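Sn-glycerol-3-phosphate ABC transporter substrate-binding protein UspB (Mycobacterium tuberculosis, PDB 4MFI) binds glycerophosphocholine specifically and, as the substrate-binding subunit of an ABC transporter, probably delivers it to the membrane components for uptake. Local coordinates at residues 172-175 with 179-182; 212-217 with 235-240. All coordinates share one frame; numbering follows the deposited sequence.

Contact 1: residues 172-175 with 179-182; sequences RGPQ and EFDE
The start of helix 177-191 is tied to the loop before it by Glu179, whose extended side chain reaches back to the loop to meet Arg172 and Gln175. Arg172 and Glu179 form a bidentate, end-on salt bridge from opposite directions: NH2 of Arg172 reaches OE2 of Glu179 at 2.9 Å on its syn lone pair, and NH1 of Arg172 meets OE1 of Glu179, also at 2.9 Å. Guanidinium and carboxylate lie nearly coplanar, 22° apart. The arginine chain runs extended from CG to NE, and its final torsion of 86° swings the guanidinium round to present both terminal nitrogens. NH1 of Arg172 also donates to O of Gly173 at 3.0 Å, which, with the two bonds to Glu179, helps hold the guanidinium in its rotation, while Gln175 CG lies over one guanidinium face. OE1 of Glu179 takes a second, nearly straight bond from the backbone N of Gln175 (2.8 Å), arriving almost along the C-O axis. These donors probably favour the ionised carboxylate. Beside the polar cluster, CB of Pro174 packs on CB of Phe180 at 3.6 Å. Ser176 OG bonds the backbone N of Glu179 at the same helix start. Trp183, one turn on, receives Arg172 and Pro174, whereas Phe180 faces inward, making edge-to-face contacts with Phe157 of strand 144-160 and His198 of strand 198-201.

Contact 2: residues 212-217 with 235-240; sequences GPNWAF and IAAGNF
Aromatic contact is led by Phe217 and Phe240, whose rings meet obliquely, with centroids 4.9 Å apart and planes at 52°. Phe217 CE2 sits over one face of Phe240, displaced toward the rim, and comes within 3.6 Å of Phe240 CG. The neighbouring CZ of Phe217 lies 3.7 Å from CD1 of Phe240. With CG of Phe240 anti to its own nitrogen (chi1 167°), that ring reaches across from helix 232-245 to present its face.

Aliphatic packing centres on Ala237, whose methyl points toward segment 212-217, 4.1 Å from CB of Phe217. The small side chain allows close approach of the backbones, Asn214 CA and Ala237 CA being 5.3 Å apart.

The polar element is Asn214 OD1, which rests 3.3 Å from the methyl CB of Ala237; it is buried with no hydrogen-bonding partner in the model.

Next to these side chains, Phe240 and Pro213 both touch Trp200 of strand 198-201. Helices 211-216 and 232-245 belong to the connection between the parallel neighbouring strands 198-201 and 251-254, a beta-alpha-beta crossover of the kind from which the alpha/beta domains of periplasmic-type binding proteins are built.

Contacts 1 and 2 follow one another along the chain, with centres about 15 Å apart on the same side of the molecule's centre. They meet directly where CB of Asp181 packs against CE1 of Phe240 at 3.5 Å. Helix 177-191 is thus the shared element: its first turns carry the acidic and aromatic side chains of contact 1, and Trp177 and Ser178 touch Phe217 of contact 2. The carboxylate of Asp181 is held by Lys248 and Tyr250, and Phe180 and Phe240 both pack on strand 198-201, through His198 and Trp200 respectively. Contact 1 is mainly a polar tie between loop and helix start, contact 2 mainly apolar helix packing, both within the alpha/beta fold.

Contact 1: residues 172-175 with 179-182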
loop_
_atom_site.group_PDB
_atom_site.type_symbol
_atom_site.label_atom_id
_atom_site.label_comp_id
_atom_site.label_asym_id
_atom_site.label_seq_id
_atom_site.Cartn_x
_atom_site.Cartn_y
_atom_site.Cartn_z
ATOM N N ARG A 172 -6.893 -8.616 21.971
ATOM C CA ARG A 172 -6.690 -7.416 21.167
ATOM C C ARG A 172 -5.262 -7.414 20.655
ATOM O O ARG A 172 -4.399 -8.113 21.190
ATOM C CB ARG A 172 -6.921 -6.155 22.010
ATOM C CG ARG A 172 -6.053 -6.088 23.265
ATOM C CD ARG A 172 -6.002 -4.663 23.785
ATOM N NE ARG A 172 -5.309 -4.532 25.063
ATOM C CZ ARG A 172 -3.992 -4.380 25.189
ATOM N NH1 ARG A 172 -3.212 -4.388 24.113
ATOM N NH2 ARG A 172 -3.450 -4.247 26.394
ATOM N N GLY A 173 -5.001 -6.617 19.629
ATOM C CA GLY A 173 -3.632 -6.374 19.242
ATOM C C GLY A 173 -2.943 -5.517 20.289
ATOM O O GLY A 173 -3.587 -4.960 21.192
ATOM N N PRO A 174 -1.614 -5.402 20.183
ATOM C CA PRO A 174 -0.857 -4.572 21.125
ATOM C C PRO A 174 -1.165 -3.078 20.981
ATOM O O PRO A 174 -1.424 -2.584 19.872
ATOM C CB PRO A 174 0.599 -4.867 20.753
ATOM C CG PRO A 174 0.538 -5.263 19.288
ATOM C CD PRO A 174 -0.762 -6.000 19.137
ATOM N N GLN A 175 -1.140 -2.368 22.108
ATOM C CA GLN A 175 -1.373 -0.926 22.159
ATOM C C GLN A 175 -0.159 -0.142 21.691
ATOM O O GLN A 175 -0.277 0.994 21.226
ATOM C CB GLN A 175 -1.687 -0.515 23.603
ATOM C CG GLN A 175 -3.095 -0.845 24.078
ATOM C CD GLN A 175 -4.123 0.122 23.532
ATOM O OE1 GLN A 175 -3.784 1.081 22.832
ATOM N NE2 GLN A 175 -5.383 -0.119 23.852
ATOM N N GLU A 179 4.751 -2.678 24.111
ATOM C CA GLU A 179 3.926 -3.683 24.781
ATOM C C GLU A 179 4.051 -5.030 24.076
ATOM O O GLU A 179 4.191 -6.070 24.725
ATOM C CB GLU A 179 2.454 -3.270 24.836
ATOM C CG GLU A 179 1.599 -4.256 25.650
ATOM C CD GLU A 179 0.104 -4.015 25.546
ATOM O OE1 GLU A 179 -0.388 -3.682 24.445
ATOM O OE2 GLU A 179 -0.592 -4.169 26.578
ATOM N N PHE A 180 4.008 -5.019 22.744
ATOM C CA PHE A 180 4.136 -6.266 22.015
ATOM C C PHE A 180 5.470 -6.938 22.310
ATOM O O PHE A 180 5.543 -8.156 22.469
ATOM C CB PHE A 180 3.980 -6.092 20.508
ATOM C CG PHE A 180 4.034 -7.400 19.791
ATOM C CD1 PHE A 180 3.044 -8.343 20.021
ATOM C CD2 PHE A 180 5.099 -7.731 18.961
ATOM C CE1 PHE A 180 3.087 -9.596 19.426
ATOM C CE2 PHE A 180 5.144 -8.985 18.343
ATOM C CZ PHE A 180 4.135 -9.918 18.585
ATOM N N ASP A 181 6.525 -6.139 22.379
ATOM C CA ASP A 181 7.851 -6.669 22.660
ATOM C C ASP A 181 7.908 -7.329 24.043
ATOM O O ASP A 181 8.623 -8.320 24.248
ATOM C CB ASP A 181 8.881 -5.551 22.526
ATOM C CG ASP A 181 10.285 -6.027 22.786
ATOM O OD1 ASP A 181 10.844 -6.709 21.903
ATOM O OD2 ASP A 181 10.824 -5.718 23.873
ATOM N N GLU A 182 7.129 -6.807 24.983
ATOM C CA GLU A 182 7.000 -7.434 26.290
ATOM C C GLU A 182 6.251 -8.770 26.189
ATOM O O GLU A 182 6.639 -9.750 26.834
ATOM C CB GLU A 182 6.299 -6.472 27.256
ATOM C CG GLU A 182 6.328 -6.891 28.704
ATOM C CD GLU A 182 7.722 -6.919 29.277
ATOM O OE1 GLU A 182 7.991 -7.804 30.116
ATOM O OE2 GLU A 182 8.546 -6.058 28.895
#

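Contact 2: residues 212-217 with 235-240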
loop_
_atom_site.group_PDB
_atom_site.type_symbol
_atom_site.label_atom_id
_atom_site.label_comp_id
_atom_site.label_asym_id
_atom_site.label_seq_id
_atom_site.Cartn_x
_atom_site.Cartn_y
_atom_site.Cartn_z
ATOM N N GLY A 212 5.636 1.334 9.592
ATOM C CA GLY A 212 4.750 1.612 10.705
ATOM C C GLY A 212 5.449 1.653 12.052
ATOM O O GLY A 212 5.386 2.676 12.741
ATOM N N PRO A 213 6.096 0.546 12.455
ATOM C CA PRO A 213 6.811 0.590 13.732
ATOM C C PRO A 213 7.882 1.663 13.762
ATOM O O PRO A 213 8.057 2.283 14.804
ATOM C CB PRO A 213 7.422 -0.816 13.865
ATOM C CG PRO A 213 7.181 -1.492 12.573
ATOM C CD PRO A 213 5.991 -0.832 11.945
ATOM N N ASN A 214 8.559 1.907 12.644
ATOM C CA ASN A 214 9.534 2.982 12.599
ATOM C C ASN A 214 8.874 4.314 12.991
ATOM O O ASN A 214 9.323 4.994 13.920
ATOM C CB ASN A 214 10.143 3.033 11.191
ATOM C CG ASN A 214 11.415 3.847 11.117
ATOM O OD1 ASN A 214 12.108 4.074 12.117
ATOM N ND2 ASN A 214 11.746 4.275 9.905
ATOM N N TRP A 215 7.786 4.667 12.313
ATOM C CA TRP A 215 7.034 5.874 12.653
ATOM C C TRP A 215 6.548 5.879 14.111
ATOM O O TRP A 215 6.573 6.920 14.774
ATOM C CB TRP A 215 5.820 6.009 11.739
ATOM C CG TRP A 215 6.128 6.358 10.312
ATOM C CD1 TRP A 215 7.227 7.026 9.828
ATOM C CD2 TRP A 215 5.305 6.065 9.182
ATOM N NE1 TRP A 215 7.124 7.163 8.459
ATOM C CE2 TRP A 215 5.950 6.587 8.043
ATOM C CE3 TRP A 215 4.074 5.412 9.024
ATOM C CZ2 TRP A 215 5.408 6.470 6.765
ATOM C CZ3 TRP A 215 3.537 5.301 7.758
ATOM C CH2 TRP A 215 4.200 5.831 6.646
ATOM N N ALA A 216 6.074 4.730 14.595
ATOM C CA ALA A 216 5.550 4.633 15.954
ATOM C C ALA A 216 6.609 4.976 16.999
ATOM O O ALA A 216 6.293 5.487 18.082
ATOM C CB ALA A 216 4.988 3.238 16.204
ATOM N N PHE A 217 7.864 4.698 16.661
ATOM C CA PHE A 217 8.997 4.964 17.546
ATOM C C PHE A 217 9.640 6.326 17.274
ATOM O O PHE A 217 10.651 6.670 17.888
ATOM C CB PHE A 217 10.036 3.840 17.422
ATOM C CG PHE A 217 9.714 2.613 18.237
ATOM C CD1 PHE A 217 9.626 2.695 19.623
ATOM C CD2 PHE A 217 9.527 1.372 17.630
ATOM C CE1 PHE A 217 9.351 1.570 20.392
ATOM C CE2 PHE A 217 9.250 0.231 18.396
ATOM C CZ PHE A 217 9.162 0.334 19.777
ATOM N N ILE A 235 17.402 4.539 14.124
ATOM C CA ILE A 235 18.311 3.479 14.550
ATOM C C ILE A 235 17.705 2.680 15.713
ATOM O O ILE A 235 17.808 1.452 15.754
ATOM C CB ILE A 235 19.705 4.042 14.899
ATOM C CG1 ILE A 235 20.395 4.528 13.615
ATOM C CG2 ILE A 235 20.557 2.987 15.608
ATOM C CD1 ILE A 235 21.706 5.196 13.837
ATOM N N ALA A 236 17.041 3.366 16.639
ATOM C CA ALA A 236 16.382 2.687 17.752
ATOM C C ALA A 236 15.277 1.741 17.273
ATOM O O ALA A 236 15.160 0.619 17.771
ATOM C CB ALA A 236 15.840 3.694 18.749
ATOM N N ALA A 237 14.466 2.190 16.312
ATOM C CA ALA A 237 13.447 1.322 15.722
ATOM C C ALA A 237 14.090 0.121 15.030
ATOM O O ALA A 237 13.601 -1.009 15.142
ATOM C CB ALA A 237 12.574 2.101 14.751
ATOM N N GLY A 238 15.196 0.357 14.331
ATOM C CA GLY A 238 15.948 -0.730 13.715
ATOM C C GLY A 238 16.413 -1.754 14.738
ATOM O O GLY A 238 16.352 -2.967 14.498
ATOM N N ASN A 239 16.874 -1.274 15.889
ATOM C CA ASN A 239 17.303 -2.171 16.955
ATOM C C ASN A 239 16.153 -2.905 17.630
ATOM O O ASN A 239 16.317 -4.040 18.047
ATOM C CB ASN A 239 18.179 -1.434 17.969
ATOM C CG ASN A 239 19.599 -1.260 17.472
ATOM O OD1 ASN A 239 20.101 -0.148 17.347
ATOM N ND2 ASN A 239 20.249 -2.374 17.166
ATOM N N PHE A 240 14.982 -2.277 17.705
ATOM C CA PHE A 240 13.784 -2.973 18.179
ATOM C C PHE A 240 13.526 -4.206 17.309
ATOM O O PHE A 240 13.306 -5.315 17.807
ATOM C CB PHE A 240 12.578 -2.030 18.134
ATOM C CG PHE A 240 11.263 -2.719 18.297
ATOM C CD1 PHE A 240 10.766 -2.985 19.566
ATOM C CD2 PHE A 240 10.507 -3.086 17.191
ATOM C CE1 PHE A 240 9.545 -3.610 19.736
ATOM C CE2 PHE A 240 9.275 -3.737 17.361
ATOM C CZ PHE A 240 8.804 -3.990 18.633
#